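Local coordinates for extracellular solute-binding protein family 5 (Brucella melitensis, PDB 4ONY) that probably captures peptides or related solutes in the periplasm and delivers them to an ABC transporter for import, at residues 449-452 and 453-456; 335-338 and 339-343; 140-143 and 144-148. All blocks are in the same frame, centred on the assembly; numbering follows the deposited sequence.

Interaction 1 (449-452 and 453-456); sequences ALAY and QRNL
Tyr452 carries its CG anti to the backbone N (chi1 -170°), while Leu456, one turn on, carries its CG anti to the carbonyl carbon (chi1 -62°), and between them these two choices lay a methyl group on an aromatic face. CD1 of Leu456 sits 3.6 Å from the centroid of the Tyr452 ring and only 2° off the ring normal, a CH-pi contact centred so well that the methyl is nearly equidistant from all six ring carbons. CD2 of the same leucine reaches the CE1 side of the ring, at 3.9 Å from Tyr452 CE1. The hydroxyl of Tyr452 is bonded to Leu331 O and its ring stacks with Phe313, so this one side chain ties the helix to its neighbours by both its polar end and its ring.

On another side of the helix, Gln453 and Leu450 run side by side in the same direction, with Leu450 CD2 3.5 Å from Gln453 OE1; the amide nitrogen NE2 is bonded to Val463 O on the adjoining strand. In one of its two conformers, Arg454 bends at chi3 and lays a guanidinium face over Leu450 O and Ala451 CA.

Three i to i+4 bonds underlie these side chains: Gln453 N bonds Ala449 O at 2.7 Å, Arg454 N bonds Leu450 O at 3.1 Å, and Leu456 N bonds Tyr452 O at 3.0 Å. The helix, 443-458, is the helix of the beta-alpha-beta crossover between strands 435-440 and 462-467. The chemistry implies a division of labour: the tyrosine-leucine pair supplies buried dispersion contact, whereas the glutamine amide joins helix to strand by a directed polar bond.

Interaction 2 (335-338 and 339-343); sequences FDFE and WANSN
An N-cap starts the short helix 337-344: Asp336, just ahead of the first turn, accepts a hydrogen bond from Trp339 N through OD1. The bond is 2.9 Å long and nearly straight, 173° at the hydrogen, although the donor approaches from above the carboxylate plane. With chi1 at -171°, Asp336 turns its carboxylate forward onto the first turn and brings CG to 3.5 Å from Trp339 CB. The same carboxylate has a second partner for OD1 in Thr397 OG1, which helps fix its orientation.

Next along the helix, Asn341 lies beside Phe337, the amide and ring planes 23° apart. Its CB rests over one face of the Phe337 ring, 4.0 Å from the centroid, as a CH-pi contact, and its CG approaches Phe337 CZ at 3.5 Å. The amide oxygen OD1 is held by Tyr349 N. Main-chain bonds continue the turn, among them Asn341 N to Phe337 O at 2.8 Å. At the far end Trp339 O takes two donors from Asn343, the backbone N and, at 2.8 Å, the side-chain ND2. A side-chain acceptor meeting the amide three residues on is the classic aspartate N-cap of an alpha-helix.

Interaction 3 (140-143 and 144-148); sequences YDIL and TEKGR
Tyr140 O receives two hydrogen bonds from Thr144, one from the hydroxyl OG1 at 2.5 Å (short, implying no extra strength) and one from the backbone N at 3.2 Å, near the C-terminal end of helix 133-146. The hydroxyl points back to the preceding turn because OG1 stands anti to the carbonyl carbon of its own residue (chi1 -59°), the usual way for a helical threonine to share the carbonyl four residues earlier. Three further i to i+4 bonds carry the helix to its end: Glu145 N to Asp141 O, Lys146 N to Ile142 O at 2.8 Å, and Gly147 N to Leu143 O, also 2.8 Å but with its donor above the carbonyl plane. Gly147 is the first residue to leave helical backbone angles.

Outward from this ladder, Asp141 and Glu145 sit one turn apart with like charges, OD1 and OE1 4.9 Å from each other. Arg199 forms a salt bridge to each, which would offset their repulsion. The amino group of Lys146 bonds the carbonyls of Arg199 and Phe202, so the same loop is gripped again. Apolar packing between the segments is light: the Lys146 chain passes obliquely by Ile142, its CD 4.2 Å from Ile142 CG1.

Interactions 1 and 2 are neighbours, centres 11 Å apart, and they touch: helix 443-458 lies against the start of helix 337-344. In one conformer Arg454 NH2 comes to 3.6 Å from Trp339 CH2, and Ala451 CB is 4.1 Å from Trp339 CZ3, while Tyr452 CE1 approaches Phe335 N at 3.7 Å. The residues at the N-cap and on the crossover helix thus form one packed patch. Interaction 3 stands apart on the opposite side of the chain's centre, its centre about 50 Å from either of the others. The bound 1-ethoxy-2-(2-ethoxyethoxy)ethane is lined by Gln222, Gln225, Arg226, Tyr256 and Tyr257, none of which belongs to these contacts.

Interaction 1 (449-452 and 453-456)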
ATOM      1  N   ALA A 449     -23.283  -5.249  -3.863  1.00 17.12           N
ATOM      2  CA  ALA A 449     -24.203  -5.362  -2.736  1.00 17.45           C
ATOM      3  C   ALA A 449     -25.523  -6.032  -3.177  1.00 18.69           C
ATOM      4  O   ALA A 449     -26.086  -6.852  -2.447  1.00 19.13           O
ATOM      5  CB  ALA A 449     -24.479  -4.009  -2.148  1.00 17.30           C
ATOM      6  N   LEU A 450     -25.986  -5.672  -4.369  1.00 19.64           N
ATOM      7  CA  LEU A 450     -27.163  -6.279  -4.961  1.00 21.06           C
ATOM      8  C   LEU A 450     -26.972  -7.762  -5.114  1.00 19.27           C
ATOM      9  O   LEU A 450     -27.882  -8.510  -4.869  1.00 19.32           O
ATOM     10  CB  LEU A 450     -27.498  -5.661  -6.332  1.00 22.44           C
ATOM     11  CG  LEU A 450     -28.220  -4.305  -6.246  1.00 25.16           C
ATOM     12  CD1 LEU A 450     -28.162  -3.553  -7.583  1.00 26.09           C
ATOM     13  CD2 LEU A 450     -29.694  -4.494  -5.832  1.00 27.21           C
ATOM     14  N   ALA A 451     -25.791  -8.187  -5.551  1.00 18.69           N
ATOM     15  CA  ALA A 451     -25.538  -9.610  -5.716  1.00 17.86           C
ATOM     16  C   ALA A 451     -25.571 -10.326  -4.348  1.00 17.35           C
ATOM     17  O   ALA A 451     -26.156 -11.387  -4.231  1.00 16.19           O
ATOM     18  CB  ALA A 451     -24.223  -9.839  -6.440  1.00 18.27           C
ATOM     19  N   TYR A 452     -24.969  -9.722  -3.318  1.00 16.45           N
ATOM     20  CA  TYR A 452     -24.969 -10.317  -1.997  1.00 16.34           C
ATOM     21  C   TYR A 452     -26.411 -10.350  -1.435  1.00 17.11           C
ATOM     22  O   TYR A 452     -26.843 -11.352  -0.852  1.00 16.75           O
ATOM     23  CB  TYR A 452     -24.056  -9.500  -1.073  1.00 15.64           C
ATOM     24  CG  TYR A 452     -23.718 -10.057   0.277  1.00 15.42           C
ATOM     25  CD1 TYR A 452     -23.727 -11.423   0.536  1.00 16.09           C
ATOM     26  CD2 TYR A 452     -23.278  -9.221   1.286  1.00 16.15           C
ATOM     27  CE1 TYR A 452     -23.387 -11.947   1.783  1.00 15.21           C
ATOM     28  CE2 TYR A 452     -22.901  -9.729   2.532  1.00 16.03           C
ATOM     29  CZ  TYR A 452     -22.972 -11.115   2.787  1.00 15.17           C
ATOM     30  OH  TYR A 452     -22.591 -11.638   4.023  1.00 13.80           O
ATOM     31  N   GLN A 453     -27.128  -9.256  -1.620  1.00 17.77           N
ATOM     32  CA  GLN A 453     -28.543  -9.206  -1.257  1.00 19.30           C
ATOM     33  C   GLN A 453     -29.401 -10.334  -1.830  1.00 18.74           C
ATOM     34  O   GLN A 453     -30.237 -10.870  -1.095  1.00 17.65           O
ATOM     35  CB  GLN A 453     -29.181  -7.862  -1.651  1.00 20.50           C
ATOM     36  CG  GLN A 453     -30.708  -7.822  -1.507  1.00 22.00           C
ATOM     37  CD  GLN A 453     -31.256  -6.566  -2.143  1.00 24.37           C
ATOM     38  OE1 GLN A 453     -31.157  -6.391  -3.340  1.00 25.72           O
ATOM     39  NE2 GLN A 453     -31.724  -5.646  -1.333  1.00 26.36           N
ATOM     40  N   ARG A 454     -29.200 -10.703  -3.099  1.00 19.20           N
ATOM     41  CA  ARG A 454     -29.960 -11.817  -3.669  0.70 20.08           C
ATOM     42  C   ARG A 454     -29.716 -13.108  -2.853  1.00 18.86           C
ATOM     43  O   ARG A 454     -30.676 -13.836  -2.510  1.00 18.26           O
ATOM     44  CB  ARG A 454     -29.711 -11.956  -5.176  0.70 21.94           C
ATOM     45  CG  ARG A 454     -30.377 -10.824  -5.986  0.70 24.29           C
ATOM     46  CD  ARG A 454     -30.316 -10.964  -7.526  0.70 25.69           C
ATOM     47  NE  ARG A 454     -28.952 -10.856  -8.105  0.70 27.68           N
ATOM     48  CZ  ARG A 454     -28.358  -9.690  -8.402  0.70 28.06           C
ATOM     49  NH1 ARG A 454     -28.981  -8.548  -8.161  0.70 28.32           N
ATOM     50  NH2 ARG A 454     -27.150  -9.654  -8.936  0.70 27.59           N
ATOM     51  N   ASN A 455     -28.472 -13.380  -2.499  1.00 18.65           N
ATOM     52  CA  ASN A 455     -28.200 -14.613  -1.718  1.00 19.21           C
ATOM     53  C   ASN A 455     -28.738 -14.589  -0.271  1.00 19.08           C
ATOM     54  O   ASN A 455     -29.275 -15.605   0.257  1.00 18.29           O
ATOM     55  CB  ASN A 455     -26.721 -14.918  -1.739  1.00 19.29           C
ATOM     56  CG  ASN A 455     -26.300 -15.466  -3.065  1.00 20.23           C
ATOM     57  OD1 ASN A 455     -25.770 -14.746  -3.919  1.00 19.66           O
ATOM     58  ND2 ASN A 455     -26.574 -16.744  -3.262  1.00 19.81           N
ATOM     59  N   LEU A 456     -28.645 -13.421   0.357  1.00 18.14           N
ATOM     60  CA  LEU A 456     -29.179 -13.264   1.709  1.00 18.77           C
ATOM     61  C   LEU A 456     -30.699 -13.443   1.697  1.00 19.65           C
ATOM     62  O   LEU A 456     -31.245 -14.065   2.601  1.00 19.31           O
ATOM     63  CB  LEU A 456     -28.765 -11.904   2.322  1.00 18.95           C
ATOM     64  CG  LEU A 456     -27.237 -11.746   2.466  1.00 19.70           C
ATOM     65  CD1 LEU A 456     -26.732 -10.297   2.575  1.00 20.02           C
ATOM     66  CD2 LEU A 456     -26.759 -12.513   3.644  1.00 20.51           C
TER

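Interaction 2 (335-338 and 339-343)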
ATOM      1  N   PHE A 335     -22.011 -15.113   0.392  1.00 14.72           N
ATOM      2  CA  PHE A 335     -21.543 -14.401  -0.762  1.00 15.08           C
ATOM      3  C   PHE A 335     -21.058 -15.394  -1.858  1.00 15.31           C
ATOM      4  O   PHE A 335     -20.218 -16.263  -1.585  1.00 15.35           O
ATOM      5  CB  PHE A 335     -20.452 -13.428  -0.439  1.00 15.96           C
ATOM      6  CG  PHE A 335     -19.935 -12.723  -1.682  1.00 17.25           C
ATOM      7  CD1 PHE A 335     -20.746 -11.839  -2.359  1.00 17.36           C
ATOM      8  CD2 PHE A 335     -18.669 -13.001  -2.188  1.00 17.51           C
ATOM      9  CE1 PHE A 335     -20.318 -11.234  -3.516  1.00 18.41           C
ATOM     10  CE2 PHE A 335     -18.235 -12.387  -3.338  1.00 17.99           C
ATOM     11  CZ  PHE A 335     -19.059 -11.515  -4.003  1.00 18.59           C
ATOM     12  N   ASP A 336     -21.641 -15.301  -3.056  1.00 14.32           N
ATOM     13  CA  ASP A 336     -21.291 -16.200  -4.170  1.00 14.62           C
ATOM     14  C   ASP A 336     -20.308 -15.514  -5.088  1.00 14.66           C
ATOM     15  O   ASP A 336     -20.688 -14.822  -6.024  1.00 14.49           O
ATOM     16  CB  ASP A 336     -22.537 -16.675  -4.921  1.00 14.78           C
ATOM     17  CG  ASP A 336     -22.228 -17.762  -5.928  1.00 15.63           C
ATOM     18  OD1 ASP A 336     -21.046 -17.897  -6.334  1.00 14.95           O
ATOM     19  OD2 ASP A 336     -23.190 -18.471  -6.327  1.00 15.70           O
ATOM     20  N   PHE A 337     -19.020 -15.697  -4.792  1.00 14.48           N
ATOM     21  CA  PHE A 337     -18.004 -15.064  -5.579  1.00 14.88           C
ATOM     22  C   PHE A 337     -17.973 -15.609  -7.008  1.00 15.80           C
ATOM     23  O   PHE A 337     -17.738 -14.854  -7.962  1.00 16.12           O
ATOM     24  CB  PHE A 337     -16.604 -15.198  -4.986  1.00 15.00           C
ATOM     25  CG  PHE A 337     -15.524 -14.725  -5.926  1.00 15.14           C
ATOM     26  CD1 PHE A 337     -15.469 -13.399  -6.314  1.00 15.51           C
ATOM     27  CD2 PHE A 337     -14.595 -15.598  -6.451  1.00 15.94           C
ATOM     28  CE1 PHE A 337     -14.500 -12.949  -7.221  1.00 15.72           C
ATOM     29  CE2 PHE A 337     -13.597 -15.155  -7.336  1.00 16.41           C
ATOM     30  CZ  PHE A 337     -13.547 -13.824  -7.713  1.00 15.95           C
ATOM     31  N   GLU A 338     -18.146 -16.910  -7.156  1.00 16.03           N
ATOM     32  CA  GLU A 338     -17.973 -17.523  -8.465  1.00 16.71           C
ATOM     33  C   GLU A 338     -19.047 -17.030  -9.434  1.00 16.86           C
ATOM     34  O   GLU A 338     -18.752 -16.730 -10.596  1.00 16.19           O
ATOM     35  CB  GLU A 338     -17.930 -19.045  -8.381  1.00 17.59           C
ATOM     36  CG  GLU A 338     -16.647 -19.616  -7.774  1.00 17.78           C
ATOM     37  CD  GLU A 338     -16.461 -19.261  -6.311  1.00 17.48           C
ATOM     38  OE1 GLU A 338     -17.443 -19.367  -5.539  1.00 16.98           O
ATOM     39  OE2 GLU A 338     -15.313 -18.867  -5.912  1.00 17.42           O
ATOM     40  N   TRP A 339     -20.263 -16.860  -8.950  1.00 17.17           N
ATOM     41  CA  TRP A 339     -21.280 -16.227  -9.776  1.00 17.80           C
ATOM     42  C   TRP A 339     -20.875 -14.807 -10.180  1.00 17.95           C
ATOM     43  O   TRP A 339     -20.993 -14.410 -11.358  1.00 17.99           O
ATOM     44  CB  TRP A 339     -22.645 -16.189  -9.082  1.00 18.12           C
ATOM     45  CG  TRP A 339     -23.717 -15.630 -10.003  1.00 18.30           C
ATOM     46  CD1 TRP A 339     -24.494 -16.353 -10.887  1.00 19.23           C
ATOM     47  CD2 TRP A 339     -24.088 -14.252 -10.180  1.00 18.44           C
ATOM     48  NE1 TRP A 339     -25.322 -15.506 -11.599  1.00 19.41           N
ATOM     49  CE2 TRP A 339     -25.102 -14.214 -11.189  1.00 19.54           C
ATOM     50  CE3 TRP A 339     -23.658 -13.049  -9.615  1.00 18.49           C
ATOM     51  CZ2 TRP A 339     -25.674 -13.000 -11.643  1.00 19.66           C
ATOM     52  CZ3 TRP A 339     -24.233 -11.831 -10.061  1.00 18.49           C
ATOM     53  CH2 TRP A 339     -25.233 -11.828 -11.057  1.00 19.03           C
ATOM     54  N   ALA A 340     -20.428 -14.010  -9.208  1.00 17.72           N
ATOM     55  CA  ALA A 340     -20.114 -12.618  -9.454  1.00 17.44           C
ATOM     56  C   ALA A 340     -18.951 -12.495 -10.439  1.00 18.44           C
ATOM     57  O   ALA A 340     -18.955 -11.651 -11.369  1.00 18.55           O
ATOM     58  CB  ALA A 340     -19.788 -11.910  -8.153  1.00 17.12           C
ATOM     59  N   ASN A 341     -17.951 -13.346 -10.267  1.00 18.47           N
ATOM     60  CA  ASN A 341     -16.776 -13.223 -11.103  1.00 18.90           C
ATOM     61  C   ASN A 341     -17.205 -13.478 -12.549  1.00 20.51           C
ATOM     62  O   ASN A 341     -16.868 -12.737 -13.500  1.00 20.79           O
ATOM     63  CB  ASN A 341     -15.696 -14.218 -10.654  1.00 18.90           C
ATOM     64  CG  ASN A 341     -14.285 -13.830 -11.126  1.00 18.62           C
ATOM     65  OD1 ASN A 341     -14.034 -12.701 -11.517  1.00 18.82           O
ATOM     66  ND2 ASN A 341     -13.382 -14.794 -11.124  1.00 18.45           N
ATOM     67  N   SER A 342     -17.953 -14.548 -12.713  1.00 21.28           N
ATOM     68  CA  SER A 342     -18.329 -15.010 -14.027  1.00 23.86           C
ATOM     69  C   SER A 342     -19.250 -14.023 -14.740  1.00 24.20           C
ATOM     70  O   SER A 342     -19.051 -13.718 -15.913  1.00 26.80           O
ATOM     71  CB  SER A 342     -19.013 -16.378 -13.905  1.00 24.25           C
ATOM     72  OG  SER A 342     -19.366 -16.794 -15.196  1.00 27.36           O
ATOM     73  N   ASN A 343     -20.234 -13.497 -14.014  1.00 23.39           N
ATOM     74  CA  ASN A 343     -21.309 -12.679 -14.594  1.00 23.41           C
ATOM     75  C   ASN A 343     -21.083 -11.202 -14.596  1.00 22.78           C
ATOM     76  O   ASN A 343     -21.664 -10.542 -15.420  1.00 23.55           O
ATOM     77  CB  ASN A 343     -22.638 -12.960 -13.884  1.00 22.98           C
ATOM     78  CG  ASN A 343     -23.129 -14.343 -14.169  1.00 24.57           C
ATOM     79  OD1 ASN A 343     -23.775 -14.559 -15.194  1.00 27.23           O
ATOM     80  ND2 ASN A 343     -22.785 -15.308 -13.320  1.00 23.48           N
TER

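Interaction 3 (140-143 and 144-148)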
ATOM      1  N   TYR A 140      15.910  19.080   8.947  1.00 17.85           N
ATOM      2  CA  TYR A 140      15.103  18.714  10.147  1.00 18.63           C
ATOM      3  C   TYR A 140      14.581  19.970  10.860  1.00 19.89           C
ATOM      4  O   TYR A 140      13.450  19.977  11.401  1.00 20.48           O
ATOM      5  CB  TYR A 140      15.849  17.746  11.085  1.00 18.44           C
ATOM      6  CG  TYR A 140      15.858  16.380  10.455  1.00 17.88           C
ATOM      7  CD1 TYR A 140      16.740  16.074   9.445  1.00 17.86           C
ATOM      8  CD2 TYR A 140      14.903  15.425  10.802  1.00 17.92           C
ATOM      9  CE1 TYR A 140      16.692  14.848   8.788  1.00 17.79           C
ATOM     10  CE2 TYR A 140      14.843  14.198  10.163  1.00 17.79           C
ATOM     11  CZ  TYR A 140      15.740  13.896   9.153  1.00 17.75           C
ATOM     12  OH  TYR A 140      15.667  12.664   8.485  1.00 17.66           O
ATOM     13  N   ASP A 141      15.395  21.016  10.862  1.00 20.58           N
ATOM     14  CA  ASP A 141      14.966  22.325  11.396  1.00 22.48           C
ATOM     15  C   ASP A 141      13.702  22.851  10.625  1.00 21.59           C
ATOM     16  O   ASP A 141      12.600  22.981  11.210  1.00 20.77           O
ATOM     17  CB  ASP A 141      16.148  23.309  11.308  1.00 24.32           C
ATOM     18  CG  ASP A 141      15.797  24.710  11.801  1.00 26.87           C
ATOM     19  OD1 ASP A 141      14.789  24.887  12.482  1.00 29.06           O
ATOM     20  OD2 ASP A 141      16.526  25.639  11.459  1.00 29.71           O
ATOM     21  N   ILE A 142      13.838  23.059   9.315  1.00 20.20           N
ATOM     22  CA  ILE A 142      12.766  23.687   8.578  1.00 19.98           C
ATOM     23  C   ILE A 142      11.503  22.829   8.447  1.00 19.85           C
ATOM     24  O   ILE A 142      10.414  23.365   8.477  1.00 19.96           O
ATOM     25  CB  ILE A 142      13.222  24.213   7.199  1.00 20.42           C
ATOM     26  CG1 ILE A 142      12.178  25.179   6.637  1.00 21.12           C
ATOM     27  CG2 ILE A 142      13.459  23.094   6.206  1.00 19.30           C
ATOM     28  CD1 ILE A 142      12.609  25.842   5.342  1.00 21.83           C
ATOM     29  N   LEU A 143      11.636  21.509   8.311  1.00 19.59           N
ATOM     30  CA  LEU A 143      10.477  20.641   8.199  1.00 19.69           C
ATOM     31  C   LEU A 143       9.717  20.503   9.512  1.00 19.67           C
ATOM     32  O   LEU A 143       8.502  20.390   9.495  1.00 18.96           O
ATOM     33  CB  LEU A 143      10.857  19.266   7.686  1.00 19.78           C
ATOM     34  CG  LEU A 143      11.284  19.217   6.234  1.00 20.27           C
ATOM     35  CD1 LEU A 143      11.641  17.796   5.886  1.00 21.18           C
ATOM     36  CD2 LEU A 143      10.117  19.666   5.340  1.00 21.26           C
ATOM     37  N   THR A 144      10.430  20.519  10.627  1.00 19.36           N
ATOM     38  CA  THR A 144       9.807  20.571  11.913  1.00 20.30           C
ATOM     39  C   THR A 144       9.005  21.874  12.089  1.00 21.41           C
ATOM     40  O   THR A 144       7.851  21.860  12.507  1.00 20.52           O
ATOM     41  CB  THR A 144      10.851  20.409  13.030  1.00 21.05           C
ATOM     42  OG1 THR A 144      11.529  19.146  12.849  1.00 21.20           O
ATOM     43  CG2 THR A 144      10.168  20.426  14.399  1.00 21.39           C
ATOM     44  N   GLU A 145       9.598  23.003  11.727  1.00 22.88           N
ATOM     45  CA  GLU A 145       8.911  24.306  11.910  1.00 24.91           C
ATOM     46  C   GLU A 145       7.754  24.498  10.896  1.00 23.42           C
ATOM     47  O   GLU A 145       6.669  25.015  11.257  1.00 22.90           O
ATOM     48  CB  GLU A 145       9.935  25.433  11.771  1.00 28.08           C
ATOM     49  CG  GLU A 145       9.439  26.801  12.252  1.00 34.12           C
ATOM     50  CD  GLU A 145      10.104  28.033  11.609  1.00 37.19           C
ATOM     51  OE1 GLU A 145      11.253  28.017  11.140  1.00 39.87           O
ATOM     52  OE2 GLU A 145       9.433  29.076  11.598  1.00 45.92           O
ATOM     53  N   LYS A 146       7.980  24.112   9.640  1.00 20.82           N
ATOM     54  CA  LYS A 146       7.091  24.518   8.545  1.00 20.12           C
ATOM     55  C   LYS A 146       6.520  23.401   7.698  1.00 19.26           C
ATOM     56  O   LYS A 146       5.658  23.646   6.864  1.00 19.40           O
ATOM     57  CB  LYS A 146       7.850  25.469   7.614  1.00 21.07           C
ATOM     58  CG  LYS A 146       8.538  26.632   8.301  1.00 21.67           C
ATOM     59  CD  LYS A 146       8.934  27.712   7.300  1.00 22.87           C
ATOM     60  CE  LYS A 146       7.724  28.564   6.975  1.00 23.32           C
ATOM     61  NZ  LYS A 146       8.099  29.700   6.100  1.00 24.22           N
ATOM     62  N   GLY A 147       6.953  22.163   7.918  1.00 18.35           N
ATOM     63  CA  GLY A 147       6.420  21.051   7.198  1.00 17.73           C
ATOM     64  C   GLY A 147       5.055  20.574   7.667  1.00 17.93           C
ATOM     65  O   GLY A 147       4.633  20.842   8.789  1.00 18.53           O
ATOM     66  N   ARG A 148       4.388  19.806   6.798  1.00 17.40           N
ATOM     67  CA  ARG A 148       3.173  19.111   7.168  1.00 17.55           C
ATOM     68  C   ARG A 148       3.495  17.764   7.799  1.00 17.30           C
ATOM     69  O   ARG A 148       4.579  17.200   7.566  1.00 18.40           O
ATOM     70  CB  ARG A 148       2.271  18.908   5.929  1.00 17.51           C
ATOM     71  CG  ARG A 148       2.786  17.907   4.902  1.00 17.23           C
ATOM     72  CD  ARG A 148       1.753  17.714   3.829  1.00 17.24           C
ATOM     73  NE  ARG A 148       2.162  16.906   2.674  1.00 17.18           N
ATOM     74  CZ  ARG A 148       2.198  15.572   2.631  1.00 16.98           C
ATOM     75  NH1 ARG A 148       1.985  14.848   3.705  1.00 16.80           N
ATOM     76  NH2 ARG A 148       2.468  14.963   1.491  1.00 17.00           N
TER